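Local atomic coordinates of acid phosphatase (Bacillus anthracis, PDB entry 2I34), a protein that probably hydrolyses phosphate monoesters as an acid phosphatase of the HAD superfamily, with a magnesium ion in its active site. Residues 119-124 with 150-155; 66-71 with 214-219; 191-196 with 223-228; 18-23 with 79-84. One frame throughout, in Å; residues are numbered along the deposited sequence.

Interaction 1. Residues 119-124 with 150-155; sequences DIYYIS and HILLQD. With WO4 (tungstate(VI)ion), chain D.
The His150 ring overlaps little with the Tyr121 ring. The planes are only 11° apart, but the rings are offset so far that they barely overlap, and the imidazole ND1 sits over the rim of one tyrosine face. CG of His150 is anti to its carbonyl carbon (chi1 -66°), which turns ND1 back toward the first strand. There ND1 donates to Ile120 O at 2.7 Å, and that oxygen lies close to the imidazole plane. The bond fixes the rotation of the ring. Asp119 OD1 comes to the same ring at its edge, 3.6 Å from His150 CE1, while OD2 bonds to His172.

The backbone takes over from there. Tyr122 N bonds to His150 O at 2.8 Å, Leu152 N to Tyr122 O at 2.9 Å, and Ser124 N to Leu152 O at 3.2 Å. Leu152 CD1 rests 4.0 Å from Ile123 CG1 on one face of the sheet. On the other face Ile151 CG1 meets Tyr122 CD2. At the C-terminal end, Ser124 OG bonds to Arg126 N and to tungstate O3, the latter at a doubtful, very short distance. This is the parallel pairing of a beta-alpha-beta crossover, with helix 131-141 between the strands, at an edge of the Rossmann-like HAD sheet.

Interaction 2. Residues 66-71 with 214-219; sequences LDETVL and FPNPMY. With MG (magnesium ion), chain C; WO4 (tungstate(VI)ion), chain D.
Glu68 CG is anti to the carbonyl carbon (chi1 -81°) and the chain bends at chi2, 47°; this bend brings OE1 to the hydroxyl of Tyr219. Tyr219 CG lies between its own backbone N and carbonyl carbon (chi1 72°), which swings the ring to meet it. Tyr219 OH donates to Glu68 OE1 at 2.4 Å, a length too short to be taken literally. OE1 lies near the ring plane, and the carboxylate stands steeply to it. Asn216 ND2 sits 3.6 Å from Glu68 CG and over one face of the Tyr219 ring, and is hydrogen-bonded to Asp180, itself a magnesium ligand. Met218 CE packs on the same CG. Asn216 OD1 accepts from Met218 N at 2.9 Å, an Asx turn.

A water on magnesium donates to Tyr219 OH, linking this pair to the metal. Asp67 O binds the magnesium at 2.1 Å, joined by Asp65 and Asp180. Asp67 N donates to tungstate O3 at 2.9 Å. Asp65, Asp67 and Thr69 fit the DxDx(T/V) pattern, consistent with a HAD phosphatase active site holding a phosphate-like anion.

Interaction 3. Residues 191-196 with 223-228; sequences KSVKDR and EGALYD
Val193 leaves its helix with CB pointing neither at the other segment nor away from it, and its two methyls part there. CG1 is anti to the backbone N (chi1 174°). CG2 is anti to the carbonyl carbon, and this is the branch that makes the contact. It lies 3.9 Å from Ala225 CB and 3.7 Å from Leu226 CD2, whose side chain crosses it obliquely. The same valine also packs on Thr29 of the second subunit.

Ala225 CB is the shared point of the contact. Besides Val193 CG2 it meets Lys191 O at 3.7 Å and Arg196 CD at 3.8 Å. Arg196 thus offers its aliphatic part to the alanine, while its guanidinium forms a salt bridge to Glu32 of the second subunit. No direct hydrogen bond joins the two segments. A water does so instead, accepting from Val193 N at 3.1 Å and donating to Ala225 O at 2.8 Å.

Both segments lie at helix ends. Ser192 is the N-cap of helix 193-202, its OG accepting from Asp195 N at 3.1 Å. Helix 221-226 closes with Asp228 N bonding to Ala225 O and Tyr229 N to Gly224 O. Asp228, with positive phi, is the C-prime residue. The contact therefore sets a serine-capped helix start against a helix end closed by a Schellman motif, beside the subunit interface.

Interaction 4. Residues 18-23 with 79-84; sequences DQQLMA and MSVKTG
Val81 has the most surface buried here, and its two methyls go to different partners. CG1 is anti to the backbone N (chi1 171°) and lies 4.1 Å from Leu21 CG. The two side chains cross at about a right angle. CG2 meets the glutamine, 3.5 Å from Gln20 CG in the conformer described.

Gln20 comes second in buried area. In this conformer its CG lies between the backbone N and the carbonyl carbon (chi1 73°). Beyond CG the chain is extended, and its aliphatic part runs past Val81 in the opposite direction. The placement of its amide atoms is uncertain, and two conformers are modelled. The packing on Val81 is therefore described for the methylene part alone.

Leu21 and Asp18 add smaller areas. No direct hydrogen bond crosses the contact. One water bridges it instead, donating to Asp18 OD1 at 2.6 Å and to Val81 O at 2.5 Å, both short. That carbonyl belongs to the last turn of helix 74-83, which is followed by Gly84, a residue with positive phi. Leu21 also packs on His243 of the second subunit. The arrangement is mostly apolar packing of the segment leading into helix 21-29 against the C-terminal turn of helix 74-83, with one water bridge, next to the dimer interface.

Interactions 1 and 2 meet at what is probably the active site, where tungstate and magnesium are bound. Leu66 CD2 packs on Tyr122 CD1 at 3.6 Å. Interaction 1 pairs sheet strands through backbone hydrogen bonds, whereas interaction 2 joins loops at the strand ends through polar side chains, metal and anion. Interaction 2 is buried, its centre about 5 Å from that of the chain. Interactions 1 and 3 are partly buried. Interaction 4 is mostly buried although its centre lies about 20 Å out. Interactions 3 and 4 each pack a helix end against a helical or near-helical segment, with one bridging water. Interactions 2, 3 and 4 all reach the second subunit. Ala23 of interaction 4 packs on Pro217 of interaction 2.

Interaction 1. Residues 119-124 with 150-155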
loop_
_atom_site.group_PDB
_atom_site.type_symbol
_atom_site.label_atom_id
_atom_site.label_comp_id
_atom_site.label_asym_id
_atom_site.label_seq_id
_atom_site.Cartn_x
_atom_site.Cartn_y
_atom_site.Cartn_z
ATOM N N ASP A 119 -14.705 -19.745 -10.897
ATOM C CA ASP A 119 -14.323 -18.968 -12.089
ATOM C C ASP A 119 -13.620 -17.645 -11.756
ATOM O O ASP A 119 -13.997 -16.937 -10.818
ATOM C CB ASP A 119 -15.541 -18.677 -12.977
ATOM C CG ASP A 119 -15.959 -19.865 -13.809
ATOM O OD1 ASP A 119 -15.092 -20.690 -14.171
ATOM O OD2 ASP A 119 -17.161 -19.969 -14.125
ATOM N N ILE A 120 -12.601 -17.329 -12.550
ATOM C CA ILE A 120 -11.808 -16.117 -12.412
ATOM C C ILE A 120 -12.014 -15.288 -13.661
ATOM O O ILE A 120 -11.938 -15.815 -14.772
ATOM C CB ILE A 120 -10.306 -16.439 -12.359
ATOM C CG1 ILE A 120 -9.956 -17.271 -11.114
ATOM C CG2 ILE A 120 -9.477 -15.163 -12.425
ATOM C CD1 ILE A 120 -8.745 -18.187 -11.324
ATOM N N TYR A 121 -12.239 -13.988 -13.480
ATOM C CA TYR A 121 -12.291 -13.050 -14.614
ATOM C C TYR A 121 -11.287 -11.936 -14.412
ATOM O O TYR A 121 -11.296 -11.243 -13.386
ATOM C CB TYR A 121 -13.711 -12.505 -14.830
ATOM C CG TYR A 121 -14.634 -13.632 -15.189
ATOM C CD1 TYR A 121 -14.743 -14.073 -16.511
ATOM C CD2 TYR A 121 -15.327 -14.331 -14.198
ATOM C CE1 TYR A 121 -15.548 -15.156 -16.840
ATOM C CE2 TYR A 121 -16.159 -15.416 -14.526
ATOM C CZ TYR A 121 -16.249 -15.827 -15.844
ATOM O OH TYR A 121 -17.039 -16.909 -16.176
ATOM N N TYR A 122 -10.411 -11.808 -15.400
ATOM C CA TYR A 122 -9.403 -10.769 -15.436
ATOM C C TYR A 122 -10.000 -9.619 -16.233
ATOM O O TYR A 122 -10.067 -9.654 -17.464
ATOM C CB TYR A 122 -8.118 -11.281 -16.090
ATOM C CG TYR A 122 -7.539 -12.549 -15.489
ATOM C CD1 TYR A 122 -6.776 -12.499 -14.320
ATOM C CD2 TYR A 122 -7.717 -13.787 -16.104
ATOM C CE1 TYR A 122 -6.210 -13.638 -13.776
ATOM C CE2 TYR A 122 -7.168 -14.962 -15.548
ATOM C CZ TYR A 122 -6.401 -14.869 -14.376
ATOM O OH TYR A 122 -5.813 -15.988 -13.800
ATOM N N ILE A 123 -10.481 -8.621 -15.509
ATOM C CA ILE A 123 -11.127 -7.493 -16.126
ATOM C C ILE A 123 -10.098 -6.366 -16.084
ATOM O O ILE A 123 -9.819 -5.830 -15.019
ATOM C CB ILE A 123 -12.455 -7.128 -15.411
ATOM C CG1 ILE A 123 -13.417 -8.307 -15.510
ATOM C CG2 ILE A 123 -13.084 -5.883 -16.038
ATOM C CD1 ILE A 123 -14.850 -8.020 -14.992
ATOM N N SER A 124 -9.590 -6.015 -17.269
ATOM C CA SER A 124 -8.429 -5.146 -17.439
ATOM C C SER A 124 -8.680 -4.114 -18.537
ATOM O O SER A 124 -9.307 -4.418 -19.559
ATOM C CB SER A 124 -7.213 -6.002 -17.820
ATOM O OG SER A 124 -6.106 -5.205 -18.200
ATOM N N HIS A 150 -12.190 -15.603 -20.275
ATOM C CA HIS A 150 -11.972 -15.090 -18.923
ATOM C C HIS A 150 -11.142 -13.810 -18.848
ATOM O O HIS A 150 -10.970 -13.244 -17.766
ATOM C CB HIS A 150 -11.315 -16.176 -18.077
ATOM C CG HIS A 150 -12.200 -17.364 -17.840
ATOM N ND1 HIS A 150 -12.832 -17.594 -16.638
ATOM C CD2 HIS A 150 -12.569 -18.376 -18.659
ATOM C CE1 HIS A 150 -13.549 -18.701 -16.724
ATOM N NE2 HIS A 150 -13.412 -19.194 -17.943
ATOM N N ILE A 151 -10.612 -13.363 -19.983
ATOM C CA ILE A 151 -9.860 -12.127 -20.030
ATOM C C ILE A 151 -10.711 -11.116 -20.770
ATOM O O ILE A 151 -10.833 -11.183 -21.987
ATOM C CB ILE A 151 -8.494 -12.283 -20.743
ATOM C CG1 ILE A 151 -7.637 -13.358 -20.062
ATOM C CG2 ILE A 151 -7.756 -10.932 -20.732
ATOM C CD1 ILE A 151 -6.500 -13.921 -20.945
ATOM N N LEU A 152 -11.307 -10.197 -20.016
ATOM C CA LEU A 152 -12.258 -9.220 -20.553
ATOM C C LEU A 152 -11.597 -7.851 -20.601
ATOM O O LEU A 152 -11.530 -7.150 -19.600
ATOM C CB LEU A 152 -13.534 -9.189 -19.689
ATOM C CG LEU A 152 -14.002 -10.577 -19.233
ATOM C CD1 LEU A 152 -15.220 -10.482 -18.331
ATOM C CD2 LEU A 152 -14.281 -11.485 -20.432
ATOM N N LEU A 153 -11.106 -7.498 -21.782
ATOM C CA LEU A 153 -10.364 -6.259 -22.016
ATOM C C LEU A 153 -11.283 -5.157 -22.500
ATOM O O LEU A 153 -12.457 -5.395 -22.785
ATOM C CB LEU A 153 -9.226 -6.504 -23.013
ATOM C CG LEU A 153 -8.241 -7.615 -22.611
ATOM C CD1 LEU A 153 -7.035 -7.664 -23.552
ATOM C CD2 LEU A 153 -7.772 -7.475 -21.144
ATOM N N GLN A 154 -10.740 -3.940 -22.586
ATOM C CA GLN A 154 -11.573 -2.754 -22.780
ATOM C C GLN A 154 -11.756 -2.454 -24.259
ATOM O O GLN A 154 -10.782 -2.388 -25.018
ATOM C CB GLN A 154 -10.989 -1.536 -22.050
ATOM C CG GLN A 154 -11.980 -0.378 -21.905
ATOM C CD GLN A 154 -11.381 0.797 -21.168
ATOM O OE1 GLN A 154 -10.303 1.253 -21.518
ATOM N NE2 GLN A 154 -12.065 1.283 -20.143
ATOM N N ASP A 155 -13.011 -2.285 -24.669
ATOM C CA ASP A 155 -13.301 -1.924 -26.051
ATOM C C ASP A 155 -12.843 -0.498 -26.314
ATOM O O ASP A 155 -12.695 0.296 -25.380
ATOM C CB ASP A 155 -14.801 -2.042 -26.382
ATOM C CG ASP A 155 -15.279 -3.487 -26.455
ATOM O OD1 ASP A 155 -14.541 -4.339 -26.993
ATOM O OD2 ASP A 155 -16.398 -3.768 -25.975
HETATM W W WO4 D . -5.613 -2.559 -15.572
HETATM O O1 WO4 D . -4.768 -1.596 -17.150
HETATM O O2 WO4 D . -4.615 -1.875 -13.941
HETATM O O3 WO4 D . -5.163 -4.437 -16.082
HETATM O O4 WO4 D . -7.562 -2.043 -15.724
#

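Interaction 2. Residues 66-71 with 214-219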
loop_
_atom_site.group_PDB
_atom_site.type_symbol
_atom_site.label_atom_id
_atom_site.label_comp_id
_atom_site.label_asym_id
_atom_site.label_seq_id
_atom_site.Cartn_x
_atom_site.Cartn_y
_atom_site.Cartn_z
ATOM N N LEU A 66 -5.609 -6.559 -13.908
ATOM C CA LEU A 66 -4.277 -7.109 -14.235
ATOM C C LEU A 66 -3.071 -6.255 -13.820
ATOM O O LEU A 66 -2.271 -6.681 -12.990
ATOM C CB LEU A 66 -4.170 -7.478 -15.723
ATOM C CG LEU A 66 -4.920 -8.752 -16.117
ATOM C CD1 LEU A 66 -4.834 -8.997 -17.628
ATOM C CD2 LEU A 66 -4.375 -9.955 -15.353
ATOM N N ASP A 67 -2.925 -5.079 -14.420
ATOM C CA ASP A 67 -1.726 -4.255 -14.231
ATOM C C ASP A 67 -1.664 -3.701 -12.819
ATOM O O ASP A 67 -2.579 -3.020 -12.364
ATOM C CB ASP A 67 -1.659 -3.130 -15.278
ATOM C CG ASP A 67 -1.664 -3.673 -16.698
ATOM O OD1 ASP A 67 -1.003 -4.704 -16.946
ATOM O OD2 ASP A 67 -2.379 -3.128 -17.556
ATOM N N GLU A 68 -0.565 -4.020 -12.134
ATOM C CA GLU A 68 -0.330 -3.633 -10.742
ATOM C C GLU A 68 -1.276 -4.335 -9.755
ATOM O O GLU A 68 -1.353 -3.953 -8.589
ATOM C CB GLU A 68 -0.318 -2.107 -10.580
ATOM C CG GLU A 68 1.039 -1.465 -10.980
ATOM C CD GLU A 68 1.583 -1.969 -12.314
ATOM O OE1 GLU A 68 1.059 -1.583 -13.388
ATOM O OE2 GLU A 68 2.535 -2.765 -12.271
ATOM N N THR A 69 -1.946 -5.386 -10.221
ATOM C CA THR A 69 -2.698 -6.286 -9.360
ATOM C C THR A 69 -2.117 -7.704 -9.474
ATOM O O THR A 69 -1.701 -8.280 -8.477
ATOM C CB THR A 69 -4.178 -6.258 -9.698
ATOM O OG1 THR A 69 -4.672 -4.937 -9.496
ATOM C CG2 THR A 69 -4.961 -7.199 -8.827
ATOM N N VAL A 70 -2.097 -8.246 -10.699
ATOM C CA VAL A 70 -1.515 -9.545 -10.991
ATOM C C VAL A 70 -0.168 -9.419 -11.721
ATOM O O VAL A 70 0.781 -10.137 -11.391
ATOM C CB VAL A 70 -2.476 -10.422 -11.843
ATOM C CG1 VAL A 70 -1.807 -11.750 -12.228
ATOM C CG2 VAL A 70 -3.773 -10.661 -11.107
ATOM N N LEU A 71 -0.092 -8.515 -12.702
ATOM C CA LEU A 71 1.120 -8.297 -13.497
ATOM C C LEU A 71 1.844 -6.979 -13.131
ATOM O O LEU A 71 1.244 -5.915 -13.047
ATOM C CB LEU A 71 0.809 -8.339 -15.004
ATOM C CG LEU A 71 0.146 -9.613 -15.547
ATOM C CD1 LEU A 71 -0.260 -9.470 -17.015
ATOM C CD2 LEU A 71 1.084 -10.809 -15.367
ATOM N N PHE A 214 -4.683 -3.093 -3.467
ATOM C CA PHE A 214 -3.221 -3.189 -3.516
ATOM C C PHE A 214 -2.576 -1.802 -3.729
ATOM O O PHE A 214 -3.187 -0.932 -4.362
ATOM C CB PHE A 214 -2.808 -4.138 -4.643
ATOM C CG PHE A 214 -3.227 -5.552 -4.401
ATOM C CD1 PHE A 214 -2.503 -6.360 -3.523
ATOM C CD2 PHE A 214 -4.359 -6.065 -5.005
ATOM C CE1 PHE A 214 -2.892 -7.650 -3.273
ATOM C CE2 PHE A 214 -4.763 -7.370 -4.748
ATOM C CZ PHE A 214 -4.018 -8.165 -3.876
ATOM N N PRO A 215 -1.345 -1.595 -3.188
ATOM C CA PRO A 215 -0.693 -0.279 -3.263
ATOM C C PRO A 215 0.001 0.052 -4.603
ATOM O O PRO A 215 0.880 -0.691 -5.057
ATOM C CB PRO A 215 0.342 -0.345 -2.135
ATOM C CG PRO A 215 0.738 -1.819 -2.092
ATOM C CD PRO A 215 -0.533 -2.568 -2.422
ATOM N N ASN A 216 -0.387 1.172 -5.214
ATOM C CA ASN A 216 0.257 1.663 -6.437
ATOM C C ASN A 216 0.423 3.175 -6.384
ATOM O O ASN A 216 -0.439 3.915 -6.854
ATOM C CB ASN A 216 -0.519 1.236 -7.686
ATOM C CG ASN A 216 0.089 1.760 -8.977
ATOM O OD1 ASN A 216 1.163 2.333 -8.982
ATOM N ND2 ASN A 216 -0.612 1.567 -10.076
ATOM N N PRO A 217 1.547 3.642 -5.819
ATOM C CA PRO A 217 1.808 5.092 -5.829
ATOM C C PRO A 217 2.435 5.634 -7.132
ATOM O O PRO A 217 2.797 6.809 -7.182
ATOM C CB PRO A 217 2.773 5.253 -4.660
ATOM C CG PRO A 217 3.591 3.968 -4.722
ATOM C CD PRO A 217 2.608 2.898 -5.119
ATOM N N MET A 218 2.552 4.796 -8.170
ATOM C CA MET A 218 3.211 5.180 -9.423
ATOM C C MET A 218 2.267 5.936 -10.372
ATOM O O MET A 218 2.661 6.916 -10.999
ATOM C CB MET A 218 3.747 3.942 -10.144
ATOM C CG MET A 218 4.680 3.070 -9.311
ATOM S SD MET A 218 5.388 1.715 -10.255
ATOM C CE MET A 218 3.915 0.703 -10.527
ATOM N N TYR A 219 1.025 5.468 -10.464
ATOM C CA TYR A 219 0.070 5.980 -11.427
ATOM C C TYR A 219 -1.349 5.527 -11.061
ATOM O O TYR A 219 -1.532 4.677 -10.186
ATOM C CB TYR A 219 0.446 5.499 -12.845
ATOM C CG TYR A 219 0.175 4.022 -13.073
ATOM C CD1 TYR A 219 1.139 3.055 -12.817
ATOM C CD2 TYR A 219 -1.078 3.601 -13.511
ATOM C CE1 TYR A 219 0.863 1.710 -13.017
ATOM C CE2 TYR A 219 -1.362 2.265 -13.703
ATOM C CZ TYR A 219 -0.404 1.320 -13.455
ATOM O OH TYR A 219 -0.747 -0.011 -13.660
HETATM MG MG MG C . -4.359 -1.882 -12.208
HETATM W W WO4 D . -5.613 -2.559 -15.572
HETATM O O1 WO4 D . -4.768 -1.596 -17.150
HETATM O O2 WO4 D . -4.615 -1.875 -13.941
HETATM O O3 WO4 D . -5.163 -4.437 -16.082
HETATM O O4 WO4 D . -7.562 -2.043 -15.724
HETATM O O HOH W 1 -3.368 -0.026 -12.505
HETATM O O HOH W 2 -6.219 -0.924 -12.003
#

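Interaction 3. Residues 191-196 with 223-228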
loop_
_atom_site.group_PDB
_atom_site.type_symbol
_atom_site.label_atom_id
_atom_site.label_comp_id
_atom_site.label_asym_id
_atom_site.label_seq_id
_atom_site.Cartn_x
_atom_site.Cartn_y
_atom_site.Cartn_z
ATOM N N LYS A 191 -14.688 10.402 -10.577
ATOM C CA LYS A 191 -15.031 11.329 -9.507
ATOM C C LYS A 191 -13.837 12.218 -9.216
ATOM O O LYS A 191 -12.682 11.834 -9.446
ATOM C CB LYS A 191 -15.468 10.576 -8.243
ATOM C CG LYS A 191 -16.847 9.903 -8.349
ATOM C CD LYS A 191 -16.981 8.780 -7.351
ATOM C CE LYS A 191 -18.394 8.558 -6.867
ATOM N NZ LYS A 191 -19.374 8.446 -7.982
ATOM N N SER A 192 -14.117 13.397 -8.688
ATOM C CA SER A 192 -13.077 14.297 -8.204
ATOM C C SER A 192 -12.319 13.649 -7.050
ATOM O O SER A 192 -12.801 12.686 -6.440
ATOM C CB SER A 192 -13.705 15.598 -7.713
ATOM O OG SER A 192 -14.512 15.374 -6.564
ATOM N N VAL A 193 -11.150 14.198 -6.723
ATOM C CA VAL A 193 -10.407 13.745 -5.539
ATOM C C VAL A 193 -11.306 13.746 -4.291
ATOM O O VAL A 193 -11.382 12.750 -3.588
ATOM C CB VAL A 193 -9.147 14.600 -5.279
ATOM C CG1 VAL A 193 -8.472 14.192 -3.953
ATOM C CG2 VAL A 193 -8.172 14.469 -6.455
ATOM N N LYS A 194 -12.010 14.840 -4.032
ATOM C CA LYS A 194 -12.834 14.923 -2.820
ATOM C C LYS A 194 -13.969 13.875 -2.803
ATOM O O LYS A 194 -14.264 13.286 -1.757
ATOM C CB LYS A 194 -13.395 16.331 -2.615
ATOM N N ASP A 195 -14.587 13.646 -3.960
ATOM C CA ASP A 195 -15.750 12.765 -4.045
ATOM C C ASP A 195 -15.347 11.300 -4.004
ATOM O O ASP A 195 -16.012 10.509 -3.347
ATOM C CB ASP A 195 -16.579 13.043 -5.308
ATOM C CG ASP A 195 -17.460 14.267 -5.185
ATOM O OD1 ASP A 195 -17.443 14.941 -4.125
ATOM O OD2 ASP A 195 -18.164 14.561 -6.175
ATOM N N ARG A 196 -14.267 10.922 -4.691
ATOM C CA ARG A 196 -13.804 9.531 -4.610
ATOM C C ARG A 196 -13.271 9.211 -3.207
ATOM O O ARG A 196 -13.456 8.096 -2.700
ATOM C CB ARG A 196 -12.796 9.185 -5.723
ATOM C CG ARG A 196 -11.449 9.865 -5.644
ATOM C CD ARG A 196 -10.741 9.861 -7.006
ATOM N NE ARG A 196 -10.529 8.521 -7.571
ATOM C CZ ARG A 196 -9.536 7.701 -7.237
ATOM N NH1 ARG A 196 -8.618 8.051 -6.344
ATOM N NH2 ARG A 196 -9.442 6.516 -7.825
ATOM N N GLU A 223 -4.194 9.977 -9.768
ATOM C CA GLU A 223 -3.468 11.021 -10.487
ATOM C C GLU A 223 -4.382 11.677 -11.509
ATOM O O GLU A 223 -4.440 12.907 -11.605
ATOM C CB GLU A 223 -2.225 10.454 -11.183
ATOM C CG GLU A 223 -1.392 11.522 -11.877
ATOM C CD GLU A 223 -0.315 10.986 -12.792
ATOM O OE1 GLU A 223 -0.165 9.756 -12.898
ATOM O OE2 GLU A 223 0.379 11.823 -13.419
ATOM N N GLY A 224 -5.086 10.848 -12.277
ATOM C CA GLY A 224 -6.048 11.327 -13.274
ATOM C C GLY A 224 -7.115 12.253 -12.724
ATOM O O GLY A 224 -7.465 13.258 -13.362
ATOM N N ALA A 225 -7.621 11.924 -11.538
ATOM C CA ALA A 225 -8.571 12.783 -10.831
ATOM C C ALA A 225 -8.027 14.195 -10.603
ATOM O O ALA A 225 -8.759 15.169 -10.732
ATOM C CB ALA A 225 -8.963 12.134 -9.489
ATOM N N LEU A 226 -6.747 14.311 -10.266
ATOM C CA LEU A 226 -6.105 15.627 -10.133
ATOM C C LEU A 226 -6.155 16.481 -11.404
ATOM O O LEU A 226 -6.157 17.710 -11.316
ATOM C CB LEU A 226 -4.648 15.480 -9.709
ATOM C CG LEU A 226 -4.430 14.852 -8.336
ATOM C CD1 LEU A 226 -2.970 14.475 -8.186
ATOM C CD2 LEU A 226 -4.857 15.795 -7.255
ATOM N N TYR A 227 -6.170 15.832 -12.572
ATOM C CA TYR A 227 -6.207 16.528 -13.856
ATOM C C TYR A 227 -7.608 16.590 -14.466
ATOM O O TYR A 227 -7.736 16.887 -15.661
ATOM C CB TYR A 227 -5.292 15.846 -14.882
ATOM C CG TYR A 227 -3.902 15.511 -14.413
ATOM C CD1 TYR A 227 -3.199 16.353 -13.541
ATOM C CD2 TYR A 227 -3.262 14.373 -14.879
ATOM C CE1 TYR A 227 -1.913 16.031 -13.117
ATOM C CE2 TYR A 227 -1.988 14.062 -14.476
ATOM C CZ TYR A 227 -1.315 14.893 -13.586
ATOM O OH TYR A 227 -0.043 14.543 -13.191
ATOM N N ASP A 228 -8.646 16.328 -13.663
ATOM C CA ASP A 228 -10.019 16.172 -14.173
ATOM C C ASP A 228 -10.100 15.154 -15.306
ATOM O O ASP A 228 -10.870 15.320 -16.253
ATOM C CB ASP A 228 -10.587 17.504 -14.650
ATOM C CG ASP A 228 -10.505 18.575 -13.600
ATOM O OD1 ASP A 228 -10.882 18.312 -12.436
ATOM O OD2 ASP A 228 -10.059 19.681 -13.944
HETATM O O HOH W 3 -10.549 16.299 -8.867
#

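Interaction 4. Residues 18-23 with 79-84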
loop_
_atom_site.group_PDB
_atom_site.type_symbol
_atom_site.label_atom_id
_atom_site.label_comp_id
_atom_site.label_asym_id
_atom_site.label_seq_id
_atom_site.Cartn_x
_atom_site.Cartn_y
_atom_site.Cartn_z
ATOM N N ASP A 18 11.054 12.465 -13.165
ATOM C CA ASP A 18 11.875 12.387 -11.947
ATOM C C ASP A 18 11.009 12.397 -10.687
ATOM O O ASP A 18 11.435 11.900 -9.651
ATOM C CB ASP A 18 12.910 13.525 -11.893
ATOM C CG ASP A 18 14.193 13.207 -12.678
ATOM O OD1 ASP A 18 14.308 12.107 -13.269
ATOM O OD2 ASP A 18 15.094 14.069 -12.666
ATOM N N GLN A 19 9.791 12.935 -10.795
ATOM C CA GLN A 19 8.876 13.057 -9.655
ATOM C C GLN A 19 8.298 11.719 -9.175
ATOM O O GLN A 19 7.828 11.619 -8.035
ATOM C CB GLN A 19 7.756 14.063 -9.972
ATOM C CG GLN A 19 8.269 15.510 -10.074
ATOM C CD GLN A 19 7.196 16.519 -10.439
ATOM O OE1 GLN A 19 6.016 16.189 -10.503
ATOM N NE2 GLN A 19 7.605 17.769 -10.668
ATOM N N GLN A 20 8.385 10.710 -10.041
ATOM C CA GLN A 20 7.882 9.377 -9.739
ATOM C C GLN A 20 8.979 8.456 -9.207
ATOM O O GLN A 20 8.697 7.325 -8.809
ATOM C CB GLN A 20 7.222 8.756 -10.982
ATOM C CG GLN A 20 8.196 8.312 -12.063
ATOM C CD GLN A 20 7.554 8.110 -13.433
ATOM O OE1 GLN A 20 7.724 7.053 -14.068
ATOM N NE2 GLN A 20 6.818 9.124 -13.902
ATOM N N LEU A 21 10.220 8.937 -9.181
ATOM C CA LEU A 21 11.354 8.064 -8.846
ATOM C C LEU A 21 11.163 7.258 -7.559
ATOM O O LEU A 21 11.232 6.034 -7.605
ATOM C CB LEU A 21 12.681 8.822 -8.810
ATOM C CG LEU A 21 13.903 7.981 -9.214
ATOM C CD1 LEU A 21 15.112 8.863 -9.512
ATOM C CD2 LEU A 21 14.267 6.936 -8.169
ATOM N N MET A 22 10.916 7.925 -6.432
ATOM C CA MET A 22 10.754 7.222 -5.130
ATOM C C MET A 22 9.573 6.255 -5.112
ATOM O O MET A 22 9.701 5.132 -4.629
ATOM C CB MET A 22 10.616 8.207 -3.961
ATOM C CG MET A 22 11.909 8.921 -3.626
ATOM S SD MET A 22 13.136 7.778 -2.960
ATOM C CE MET A 22 12.832 7.938 -1.222
ATOM N N ALA A 23 8.430 6.690 -5.631
ATOM C CA ALA A 23 7.273 5.805 -5.804
ATOM C C ALA A 23 7.627 4.517 -6.578
ATOM O O ALA A 23 7.236 3.416 -6.178
ATOM C CB ALA A 23 6.154 6.542 -6.519
ATOM N N MET A 79 11.525 2.678 -17.152
ATOM C CA MET A 79 11.953 3.132 -18.462
ATOM C C MET A 79 11.606 4.611 -18.654
ATOM O O MET A 79 12.396 5.374 -19.231
ATOM C CB MET A 79 11.322 2.254 -19.551
ATOM C CG MET A 79 11.682 2.641 -20.974
ATOM S SD MET A 79 10.712 4.015 -21.670
ATOM C CE MET A 79 9.062 3.354 -21.680
ATOM N N SER A 80 10.439 5.028 -18.166
ATOM C CA SER A 80 10.054 6.439 -18.278
ATOM C C SER A 80 10.974 7.354 -17.450
ATOM O O SER A 80 11.337 8.441 -17.891
ATOM C CB SER A 80 8.581 6.633 -17.913
ATOM O OG SER A 80 7.768 6.078 -18.936
ATOM N N VAL A 81 11.372 6.897 -16.264
ATOM C CA VAL A 81 12.327 7.641 -15.450
ATOM C C VAL A 81 13.671 7.794 -16.182
ATOM O O VAL A 81 14.255 8.884 -16.196
ATOM C CB VAL A 81 12.546 6.976 -14.057
ATOM C CG1 VAL A 81 13.709 7.644 -13.301
ATOM C CG2 VAL A 81 11.274 7.057 -13.222
ATOM N N LYS A 82 14.151 6.717 -16.804
ATOM C CA LYS A 82 15.468 6.748 -17.459
ATOM C C LYS A 82 15.441 7.538 -18.769
ATOM O O LYS A 82 16.418 8.214 -19.108
ATOM C CB LYS A 82 15.991 5.321 -17.706
ATOM C CG LYS A 82 15.968 4.396 -16.454
ATOM C CD LYS A 82 17.351 4.110 -15.822
ATOM C CE LYS A 82 17.343 2.700 -15.176
ATOM N NZ LYS A 82 18.476 2.403 -14.228
ATOM N N THR A 83 14.340 7.443 -19.518
ATOM C CA THR A 83 14.223 8.160 -20.800
ATOM C C THR A 83 13.666 9.582 -20.666
ATOM O O THR A 83 13.873 10.408 -21.564
ATOM C CB THR A 83 13.313 7.432 -21.823
ATOM O OG1 THR A 83 11.981 7.335 -21.314
ATOM C CG2 THR A 83 13.852 6.043 -22.181
ATOM N N GLY A 84 12.919 9.842 -19.592
ATOM C CA GLY A 84 12.219 11.117 -19.421
ATOM C C GLY A 84 10.910 11.220 -20.206
ATOM O O GLY A 84 10.312 12.311 -20.326
HETATM O O HOH W 4 13.294 11.087 -15.391
#